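PDB 2GU0: Non-structural protein 2 from Human rotavirus C, which probably binds single-stranded RNA, hydrolyses nucleoside and RNA 5'-triphosphates, unwinds RNA helices and, as a homooctamer, takes part in viroplasm formation and genome packaging. Local coordinates for residues I22-M30 and Y44-P55; D182-T192 and K220-H228. One frame throughout, in Å; residues are numbered along the deposited sequence.

The two contacts belong to different halves of the chain. Contact 1 packs the start of helix 24-32, with Ile22 and Asn23 before it, against the hairpin 44-45/51-52 and the prolines after it in the N-terminal family region, whereas contact 2 pairs two antiparallel strands, 182-188 and 222-227, in the C-terminal region of the HIT clan. Their centres are 38 Å apart, on opposite sides of the chain's centre, and their nearest atoms stay about 24 Å from each other. Contact 2 carries the predicted catalytic His222 and forms part of the predicted ATP site, the Arg224 side chain lying about 6 Å from that of Gln107. Contact 1 stays further off, the Pro53 side chain being about 12 Å from that of Val108.

Contact 1. Residues I22-M30 and Y44-P55; sequences INKKAVQTM and YDTILYGVAPPP
Tyr44 sets its ring against Thr29 and Met30 of helix 24-32: Met30 CB lies 3.2 Å from Tyr44 CD2, and the Thr29 methyl stands at the ring edge. Tyr44 OH turns to Gln160 of a second subunit. Further on, Thr46 packs beside Thr29, whose CG2 is 3.5 Å from Thr46 OG1. Tyr49 makes the main polar and aromatic contact. Lys25 CB sits over the centre of the Tyr49 ring in a CH-pi contact, and Thr29 OG1 lies at the ring edge in its plane. Asn23, the N-cap, uses both ends of its amide: OD1 accepts from Ala26 N at 2.7 Å, while ND2 donates to Tyr49 O at 2.9 Å in a bent bond (139°). The cap thereby ties the helix start to the hairpin loop. Ala52 then presses its methyl against Ala26 CB and Met30 CB, and Pro53 CG receives Ile22 CD1 at 3.6 Å. Bent at chi2 (82°), the Met30 chain brings SD to 3.9 Å from Pro55 CG. The helix thus packs against the two-stranded antiparallel hairpin 44-45/51-52, with Tyr76 of helix 74-90 touching Ile22 and Val27, and a second subunit meeting the hairpin loop.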
loop_
_atom_site.group_PDB
_atom_site.type_symbol
_atom_site.label_atom_id
_atom_site.label_comp_id
_atom_site.label_asym_id
_atom_site.label_seq_id
_atom_site.Cartn_x
_atom_site.Cartn_y
_atom_site.Cartn_z
ATOM N N ILE A 22 32.093 -7.246 12.279
ATOM C CA ILE A 22 32.236 -5.829 12.610
ATOM C C ILE A 22 30.940 -5.147 12.151
ATOM O O ILE A 22 30.513 -5.334 11.014
ATOM C CB ILE A 22 33.434 -5.199 11.890
ATOM C CG1 ILE A 22 34.731 -5.695 12.513
ATOM C CG2 ILE A 22 33.380 -3.704 12.012
ATOM C CD1 ILE A 22 35.973 -5.105 11.882
ATOM N N ASN A 23 30.303 -4.367 13.018
ATOM C CA ASN A 23 29.054 -3.736 12.619
ATOM C C ASN A 23 29.198 -2.294 12.153
ATOM O O ASN A 23 30.225 -1.647 12.402
ATOM C CB ASN A 23 28.005 -3.850 13.734
ATOM C CG ASN A 23 28.312 -2.984 14.924
ATOM O OD1 ASN A 23 28.217 -1.762 14.854
ATOM N ND2 ASN A 23 28.681 -3.611 16.033
ATOM N N LYS A 24 28.157 -1.804 11.470
ATOM C CA LYS A 24 28.158 -0.457 10.922
ATOM C C LYS A 24 28.255 0.644 11.951
ATOM O O LYS A 24 28.851 1.682 11.687
ATOM C CB LYS A 24 26.929 -0.230 10.051
ATOM C CG LYS A 24 25.625 -0.149 10.805
ATOM C CD LYS A 24 24.454 -0.027 9.845
ATOM C CE LYS A 24 23.135 -0.245 10.584
ATOM N NZ LYS A 24 21.965 -0.288 9.663
ATOM N N LYS A 25 27.669 0.453 13.123
ATOM C CA LYS A 25 27.780 1.503 14.126
ATOM C C LYS A 25 29.236 1.582 14.550
ATOM O O LYS A 25 29.796 2.669 14.667
ATOM C CB LYS A 25 26.877 1.217 15.327
ATOM C CG LYS A 25 25.422 1.086 14.943
ATOM C CD LYS A 25 24.909 2.327 14.230
ATOM C CE LYS A 25 24.381 3.329 15.215
ATOM N NZ LYS A 25 23.248 2.720 15.982
ATOM N N ALA A 26 29.855 0.427 14.769
ATOM C CA ALA A 26 31.250 0.413 15.152
ATOM C C ALA A 26 31.986 1.287 14.137
ATOM O O ALA A 26 32.566 2.312 14.490
ATOM C CB ALA A 26 31.776 -0.988 15.122
ATOM N N VAL A 27 31.928 0.893 12.870
ATOM C CA VAL A 27 32.573 1.644 11.800
ATOM C C VAL A 27 32.231 3.132 11.852
ATOM O O VAL A 27 33.112 3.971 11.788
ATOM C CB VAL A 27 32.171 1.082 10.419
ATOM C CG1 VAL A 27 32.807 1.902 9.299
ATOM C CG2 VAL A 27 32.602 -0.366 10.318
ATOM N N GLN A 28 30.955 3.464 11.969
ATOM C CA GLN A 28 30.543 4.864 12.024
ATOM C C GLN A 28 31.268 5.600 13.142
ATOM O O GLN A 28 31.713 6.737 12.971
ATOM C CB GLN A 28 29.023 4.951 12.219
ATOM C CG GLN A 28 28.512 6.253 12.802
ATOM C CD GLN A 28 26.991 6.331 12.788
ATOM O OE1 GLN A 28 26.308 5.315 12.934
ATOM N NE2 GLN A 28 26.455 7.541 12.627
ATOM N N THR A 29 31.390 4.929 14.281
ATOM C CA THR A 29 32.053 5.476 15.455
ATOM C C THR A 29 33.562 5.699 15.283
ATOM O O THR A 29 34.082 6.758 15.626
ATOM C CB THR A 29 31.820 4.555 16.654
ATOM O OG1 THR A 29 30.420 4.488 16.912
ATOM C CG2 THR A 29 32.522 5.073 17.885
ATOM N N MET A 30 34.275 4.720 14.747
ATOM C CA MET A 30 35.700 4.913 14.607
ATOM C C MET A 30 36.012 5.903 13.511
ATOM O O MET A 30 37.114 6.445 13.469
ATOM C CB MET A 30 36.421 3.590 14.347
ATOM C CG MET A 30 36.574 3.228 12.913
ATOM S SD MET A 30 37.955 4.033 12.099
ATOM C CE MET A 30 38.036 3.007 10.647
ATOM N N TYR A 44 40.157 -0.630 16.564
ATOM C CA TYR A 44 39.626 0.392 17.453
ATOM C C TYR A 44 38.446 -0.037 18.322
ATOM O O TYR A 44 37.432 -0.524 17.816
ATOM C CB TYR A 44 39.203 1.602 16.638
ATOM C CG TYR A 44 38.649 2.707 17.479
ATOM C CD1 TYR A 44 39.479 3.415 18.339
ATOM C CD2 TYR A 44 37.299 3.051 17.426
ATOM C CE1 TYR A 44 38.994 4.442 19.126
ATOM C CE2 TYR A 44 36.793 4.086 18.215
ATOM C CZ TYR A 44 37.659 4.776 19.062
ATOM O OH TYR A 44 37.222 5.810 19.840
ATOM N N ASP A 45 38.561 0.168 19.630
ATOM C CA ASP A 45 37.466 -0.199 20.503
ATOM C C ASP A 45 36.470 0.949 20.655
ATOM O O ASP A 45 36.766 2.005 21.200
ATOM C CB ASP A 45 37.973 -0.658 21.866
ATOM C CG ASP A 45 36.851 -1.126 22.756
ATOM O OD1 ASP A 45 35.794 -1.499 22.207
ATOM O OD2 ASP A 45 37.014 -1.131 23.995
ATOM N N THR A 46 35.274 0.692 20.151
ATOM C CA THR A 46 34.146 1.608 20.139
ATOM C C THR A 46 33.411 1.683 21.481
ATOM O O THR A 46 32.579 2.572 21.710
ATOM C CB THR A 46 33.191 1.154 19.019
ATOM O OG1 THR A 46 33.582 1.777 17.795
ATOM C CG2 THR A 46 31.782 1.484 19.325
ATOM N N ILE A 47 33.740 0.754 22.371
ATOM C CA ILE A 47 33.107 0.683 23.678
ATOM C C ILE A 47 31.630 0.317 23.528
ATOM O O ILE A 47 31.216 -0.781 23.895
ATOM C CB ILE A 47 33.239 2.007 24.451
ATOM C CG1 ILE A 47 34.697 2.463 24.437
ATOM C CG2 ILE A 47 32.799 1.814 25.886
ATOM C CD1 ILE A 47 34.957 3.730 25.209
ATOM N N LEU A 48 30.830 1.205 22.971
ATOM C CA LEU A 48 29.418 0.887 22.819
ATOM C C LEU A 48 29.039 -0.130 21.713
ATOM O O LEU A 48 28.047 -0.859 21.848
ATOM C CB LEU A 48 28.632 2.175 22.596
ATOM C CG LEU A 48 28.699 3.183 23.735
ATOM C CD1 LEU A 48 27.758 4.351 23.444
ATOM C CD2 LEU A 48 28.322 2.485 25.030
ATOM N N TYR A 49 29.820 -0.192 20.634
ATOM C CA TYR A 49 29.488 -1.086 19.527
ATOM C C TYR A 49 30.524 -2.134 19.171
ATOM O O TYR A 49 30.525 -2.666 18.060
ATOM C CB TYR A 49 29.176 -0.272 18.267
ATOM C CG TYR A 49 28.049 0.718 18.424
ATOM C CD1 TYR A 49 28.275 2.077 18.252
ATOM C CD2 TYR A 49 26.752 0.302 18.727
ATOM C CE1 TYR A 49 27.244 3.004 18.374
ATOM C CE2 TYR A 49 25.707 1.224 18.850
ATOM C CZ TYR A 49 25.966 2.577 18.673
ATOM O OH TYR A 49 24.972 3.517 18.800
ATOM N N GLY A 50 31.404 -2.447 20.103
ATOM C CA GLY A 50 32.402 -3.451 19.814
ATOM C C GLY A 50 33.638 -2.915 19.121
ATOM O O GLY A 50 33.963 -1.733 19.202
ATOM N N VAL A 51 34.321 -3.801 18.415
ATOM C CA VAL A 51 35.543 -3.453 17.727
ATOM C C VAL A 51 35.364 -3.017 16.288
ATOM O O VAL A 51 34.763 -3.735 15.488
ATOM C CB VAL A 51 36.519 -4.652 17.766
ATOM C CG1 VAL A 51 37.786 -4.334 16.983
ATOM C CG2 VAL A 51 36.832 -4.989 19.210
ATOM N N ALA A 52 35.908 -1.845 15.968
ATOM C CA ALA A 52 35.860 -1.301 14.621
ATOM C C ALA A 52 37.197 -1.589 13.941
ATOM O O ALA A 52 38.152 -2.026 14.577
ATOM C CB ALA A 52 35.622 0.167 14.683
ATOM N N PRO A 53 37.286 -1.355 12.628
ATOM C CA PRO A 53 38.535 -1.611 11.909
ATOM C C PRO A 53 39.635 -0.612 12.239
ATOM O O PRO A 53 39.366 0.502 12.693
ATOM C CB PRO A 53 38.118 -1.498 10.458
ATOM C CG PRO A 53 36.675 -1.828 10.484
ATOM C CD PRO A 53 36.191 -1.096 11.684
ATOM N N PRO A 54 40.901 -0.998 12.013
ATOM C CA PRO A 54 42.006 -0.079 12.297
ATOM C C PRO A 54 41.766 1.212 11.514
ATOM O O PRO A 54 41.473 1.164 10.318
ATOM C CB PRO A 54 43.220 -0.842 11.780
ATOM C CG PRO A 54 42.863 -2.243 12.067
ATOM C CD PRO A 54 41.415 -2.326 11.634
ATOM N N PRO A 55 41.873 2.374 12.171
ATOM C CA PRO A 55 41.652 3.654 11.480
ATOM C C PRO A 55 42.535 3.809 10.240
ATOM O O PRO A 55 42.270 4.629 9.356
ATOM C CB PRO A 55 41.960 4.682 12.561
ATOM C CG PRO A 55 41.510 3.985 13.803
ATOM C CD PRO A 55 42.082 2.585 13.611
#

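Contact 2. Residues D182-T192 and K220-H228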
loop_
_atom_site.group_PDB
_atom_site.type_symbol
_atom_site.label_atom_id
_atom_site.label_comp_id
_atom_site.label_asym_id
_atom_site.label_seq_id
_atom_site.Cartn_x
_atom_site.Cartn_y
_atom_site.Cartn_z
ATOM N N ASP A 182 31.347 -4.669 -17.940
ATOM C CA ASP A 182 30.544 -5.678 -18.626
ATOM C C ASP A 182 31.447 -6.908 -18.767
ATOM O O ASP A 182 32.263 -6.985 -19.683
ATOM C CB ASP A 182 30.148 -5.126 -20.007
ATOM C CG ASP A 182 29.126 -5.990 -20.736
ATOM O OD1 ASP A 182 29.436 -7.139 -21.112
ATOM O OD2 ASP A 182 27.997 -5.507 -20.946
ATOM N N GLU A 183 31.315 -7.866 -17.860
ATOM C CA GLU A 183 32.163 -9.046 -17.925
ATOM C C GLU A 183 31.425 -10.356 -17.702
ATOM O O GLU A 183 30.303 -10.371 -17.218
ATOM C CB GLU A 183 33.263 -8.953 -16.870
ATOM C CG GLU A 183 33.991 -7.633 -16.816
ATOM C CD GLU A 183 34.998 -7.589 -15.686
ATOM O OE1 GLU A 183 34.567 -7.641 -14.523
ATOM O OE2 GLU A 183 36.216 -7.510 -15.946
ATOM N N TYR A 184 32.082 -11.452 -18.068
ATOM C CA TYR A 184 31.570 -12.802 -17.863
ATOM C C TYR A 184 32.774 -13.609 -17.408
ATOM O O TYR A 184 33.916 -13.174 -17.576
ATOM C CB TYR A 184 31.027 -13.416 -19.152
ATOM C CG TYR A 184 29.879 -12.663 -19.757
ATOM C CD1 TYR A 184 30.102 -11.485 -20.462
ATOM C CD2 TYR A 184 28.571 -13.127 -19.640
ATOM C CE1 TYR A 184 29.053 -10.786 -21.044
ATOM C CE2 TYR A 184 27.517 -12.438 -20.218
ATOM C CZ TYR A 184 27.769 -11.267 -20.919
ATOM O OH TYR A 184 26.760 -10.559 -21.513
ATOM N N LYS A 185 32.534 -14.780 -16.832
ATOM C CA LYS A 185 33.642 -15.611 -16.384
ATOM C C LYS A 185 33.531 -17.054 -16.877
ATOM O O LYS A 185 32.473 -17.679 -16.788
ATOM C CB LYS A 185 33.740 -15.594 -14.857
ATOM C CG LYS A 185 34.991 -16.286 -14.330
ATOM C CD LYS A 185 35.080 -16.303 -12.806
ATOM C CE LYS A 185 35.368 -14.933 -12.232
ATOM N NZ LYS A 185 35.583 -15.005 -10.764
ATOM N N ILE A 186 34.640 -17.568 -17.402
ATOM C CA ILE A 186 34.725 -18.937 -17.902
ATOM C C ILE A 186 35.474 -19.761 -16.865
ATOM O O ILE A 186 36.574 -19.407 -16.475
ATOM C CB ILE A 186 35.547 -18.990 -19.185
ATOM C CG1 ILE A 186 35.002 -17.997 -20.204
ATOM C CG2 ILE A 186 35.538 -20.387 -19.744
ATOM C CD1 ILE A 186 35.881 -17.890 -21.425
ATOM N N THR A 187 34.896 -20.859 -16.411
ATOM C CA THR A 187 35.584 -21.692 -15.428
ATOM C C THR A 187 35.425 -23.128 -15.860
ATOM O O THR A 187 34.383 -23.481 -16.384
ATOM C CB THR A 187 34.978 -21.535 -14.007
ATOM O OG1 THR A 187 33.619 -21.983 -14.010
ATOM C CG2 THR A 187 35.008 -20.096 -13.570
ATOM N N ILE A 188 36.448 -23.956 -15.667
ATOM C CA ILE A 188 36.344 -25.372 -16.038
ATOM C C ILE A 188 35.557 -26.106 -14.956
ATOM O O ILE A 188 35.623 -25.748 -13.776
ATOM C CB ILE A 188 37.731 -26.040 -16.189
ATOM C CG1 ILE A 188 38.582 -25.771 -14.943
ATOM C CG2 ILE A 188 38.409 -25.548 -17.452
ATOM C CD1 ILE A 188 40.028 -26.211 -15.070
ATOM N N ASN A 189 34.812 -27.131 -15.343
ATOM C CA ASN A 189 34.020 -27.856 -14.364
ATOM C C ASN A 189 34.842 -28.876 -13.591
ATOM O O ASN A 189 34.437 -29.322 -12.521
ATOM C CB ASN A 189 32.838 -28.547 -15.051
ATOM C CG ASN A 189 32.048 -27.599 -15.944
ATOM O OD1 ASN A 189 31.800 -26.458 -15.579
ATOM N ND2 ASN A 189 31.647 -28.077 -17.119
ATOM N N THR A 190 36.003 -29.222 -14.138
ATOM C CA THR A 190 36.905 -30.210 -13.550
ATOM C C THR A 190 38.334 -29.952 -14.004
ATOM O O THR A 190 38.562 -29.529 -15.138
ATOM C CB THR A 190 36.524 -31.614 -14.007
ATOM O OG1 THR A 190 35.332 -32.027 -13.340
ATOM C CG2 THR A 190 37.635 -32.589 -13.723
ATOM N N LYS A 191 39.298 -30.224 -13.129
ATOM C CA LYS A 191 40.702 -30.017 -13.464
ATOM C C LYS A 191 41.209 -31.064 -14.450
ATOM O O LYS A 191 42.419 -31.256 -14.579
ATOM C CB LYS A 191 41.573 -30.063 -12.202
ATOM C CG LYS A 191 41.435 -28.871 -11.255
ATOM C CD LYS A 191 42.326 -29.059 -10.021
ATOM C CE LYS A 191 42.321 -27.840 -9.111
ATOM N NZ LYS A 191 43.281 -27.979 -7.979
ATOM N N THR A 192 40.290 -31.732 -15.144
ATOM C CA THR A 192 40.656 -32.765 -16.113
ATOM C C THR A 192 41.139 -32.181 -17.444
ATOM O O THR A 192 40.760 -31.069 -17.823
ATOM C CB THR A 192 39.464 -33.722 -16.389
ATOM O OG1 THR A 192 39.907 -34.831 -17.180
ATOM C CG2 THR A 192 38.357 -33.005 -17.145
ATOM N N LYS A 220 45.741 -17.727 -13.416
ATOM C CA LYS A 220 45.109 -18.921 -12.861
ATOM C C LYS A 220 44.419 -19.748 -13.945
ATOM O O LYS A 220 44.581 -19.476 -15.132
ATOM C CB LYS A 220 44.090 -18.511 -11.813
ATOM C CG LYS A 220 44.602 -17.479 -10.826
ATOM C CD LYS A 220 45.741 -18.025 -9.996
ATOM C CE LYS A 220 45.986 -17.140 -8.787
ATOM N NZ LYS A 220 44.840 -17.167 -7.836
ATOM N N ARG A 221 43.659 -20.763 -13.546
ATOM C CA ARG A 221 42.956 -21.588 -14.526
ATOM C C ARG A 221 41.468 -21.258 -14.622
ATOM O O ARG A 221 40.612 -22.125 -14.446
ATOM C CB ARG A 221 43.129 -23.074 -14.218
ATOM C CG ARG A 221 44.542 -23.592 -14.421
ATOM C CD ARG A 221 44.629 -25.065 -14.049
ATOM N NE ARG A 221 43.890 -25.898 -14.991
ATOM C CZ ARG A 221 43.568 -27.170 -14.778
ATOM N NH1 ARG A 221 43.916 -27.771 -13.646
ATOM N NH2 ARG A 221 42.903 -27.845 -15.709
ATOM N N HIS A 222 41.175 -19.988 -14.871
ATOM C CA HIS A 222 39.814 -19.507 -15.055
ATOM C C HIS A 222 39.976 -18.264 -15.920
ATOM O O HIS A 222 41.043 -17.654 -15.940
ATOM C CB HIS A 222 39.109 -19.223 -13.709
ATOM C CG HIS A 222 39.493 -17.932 -13.056
ATOM N ND1 HIS A 222 40.245 -17.880 -11.902
ATOM C CD2 HIS A 222 39.180 -16.649 -13.359
ATOM C CE1 HIS A 222 40.375 -16.620 -11.520
ATOM N NE2 HIS A 222 39.736 -15.852 -12.386
ATOM N N TRP A 223 38.936 -17.889 -16.648
ATOM C CA TRP A 223 39.056 -16.764 -17.566
ATOM C C TRP A 223 37.970 -15.706 -17.509
ATOM O O TRP A 223 36.827 -15.971 -17.145
ATOM C CB TRP A 223 39.165 -17.321 -18.988
ATOM C CG TRP A 223 40.225 -18.358 -19.092
ATOM C CD1 TRP A 223 41.528 -18.160 -19.414
ATOM C CD2 TRP A 223 40.103 -19.739 -18.747
ATOM N NE1 TRP A 223 42.233 -19.328 -19.286
ATOM C CE2 TRP A 223 41.382 -20.316 -18.877
ATOM C CE3 TRP A 223 39.037 -20.546 -18.331
ATOM C CZ2 TRP A 223 41.632 -21.665 -18.605
ATOM C CZ3 TRP A 223 39.281 -21.893 -18.058
ATOM C CH2 TRP A 223 40.575 -22.439 -18.196
ATOM N N ARG A 224 38.342 -14.492 -17.889
ATOM C CA ARG A 224 37.400 -13.389 -17.890
ATOM C C ARG A 224 37.184 -12.840 -19.306
ATOM O O ARG A 224 38.134 -12.501 -20.004
ATOM C CB ARG A 224 37.901 -12.280 -16.947
ATOM C CG ARG A 224 36.853 -11.216 -16.631
ATOM C CD ARG A 224 37.268 -10.317 -15.473
ATOM N NE ARG A 224 37.287 -11.040 -14.206
ATOM C CZ ARG A 224 36.558 -10.714 -13.137
ATOM N NH1 ARG A 224 35.733 -9.669 -13.172
ATOM N NH2 ARG A 224 36.668 -11.432 -12.020
ATOM N N LEU A 225 35.926 -12.795 -19.732
ATOM C CA LEU A 225 35.568 -12.251 -21.038
ATOM C C LEU A 225 35.449 -10.748 -20.818
ATOM O O LEU A 225 34.565 -10.303 -20.084
ATOM C CB LEU A 225 34.222 -12.812 -21.516
ATOM C CG LEU A 225 34.248 -14.264 -21.996
ATOM C CD1 LEU A 225 32.846 -14.760 -22.219
ATOM C CD2 LEU A 225 35.049 -14.361 -23.277
ATOM N N VAL A 226 36.342 -9.975 -21.432
ATOM C CA VAL A 226 36.328 -8.529 -21.268
ATOM C C VAL A 226 36.122 -7.819 -22.591
ATOM O O VAL A 226 36.358 -8.397 -23.651
ATOM C CB VAL A 226 37.639 -8.040 -20.624
ATOM C CG1 VAL A 226 37.809 -8.693 -19.267
ATOM C CG2 VAL A 226 38.832 -8.377 -21.511
ATOM N N LEU A 227 35.666 -6.573 -22.535
ATOM C CA LEU A 227 35.434 -5.801 -23.752
ATOM C C LEU A 227 36.759 -5.445 -24.408
ATOM O O LEU A 227 37.726 -5.121 -23.714
ATOM C CB LEU A 227 34.668 -4.509 -23.441
ATOM C CG LEU A 227 33.140 -4.423 -23.576
ATOM C CD1 LEU A 227 32.573 -5.754 -23.996
ATOM C CD2 LEU A 227 32.543 -3.955 -22.264
ATOM N N HIS A 228 36.804 -5.506 -25.741
ATOM C CA HIS A 228 38.028 -5.168 -26.464
ATOM C C HIS A 228 38.513 -3.795 -26.003
ATOM O O HIS A 228 39.717 -3.551 -25.877
ATOM C CB HIS A 228 37.782 -5.153 -27.976
ATOM C CG HIS A 228 37.541 -6.508 -28.571
ATOM N ND1 HIS A 228 38.366 -7.585 -28.331
ATOM C CD2 HIS A 228 36.589 -6.950 -29.427
ATOM C CE1 HIS A 228 37.934 -8.630 -29.014
ATOM N NE2 HIS A 228 36.857 -8.271 -29.687
#
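Strands 182-188 and 222-227 run antiparallel, their directions 157° apart, with Lys185-Arg224 as a non-hydrogen-bonded pair between two hydrogen-bonded ones: Ile186-Trp223, closed by Ile186 N to Trp223 O at 2.7 Å and a nearly straight bond from Trp223 N to Ile186 O at 2.8 Å, and Tyr184-Leu225, where the bond from Leu225 N is sound but the return bond from Tyr184 N is weak.

On the apolar face, Ile186 CG2 meets Trp223 CE3 at 3.8 Å, its side chain crossing the indole at about a right angle, and Ile188 CG2 comes to the indole edge. Ile186 CD1 also reaches Leu225 CG, and Leu225 CD1 lies against Tyr184 CB. Beyond the indole, Ile188 CD1 covers one face of the Arg221 guanidinium.

On the face of Lys185 and Arg224, the Glu183 carboxylate reaches round to Arg224, and Glu183 OE1 and Arg224 NH1 form a salt bridge at 2.7 Å. OE1 lies in the guanidinium plane, while the nitrogen meets it from above the carboxylate plane, the two planes being 56° apart. A bend at chi3 (-68°) turns the Arg224 guanidinium toward this partner. Lys185 NZ lies 3.9 Å from Arg224 NH2, and Lys185 CD is 4.2 Å from His222 CD2. Lys185 NZ is held by salt bridges to Glu153 and Glu147, the former also a weak, long ion-pair partner of Arg224.

Lys185, Arg224 and the predicted catalytic His222 thus share one face of two inner strands of the antiparallel sheet in this HIT-clan region. Lys185, held by Glu153 and Glu147, and Arg224, held by Glu183, are placed in a way consistent with a pocket for the phosphates of a bound nucleotide.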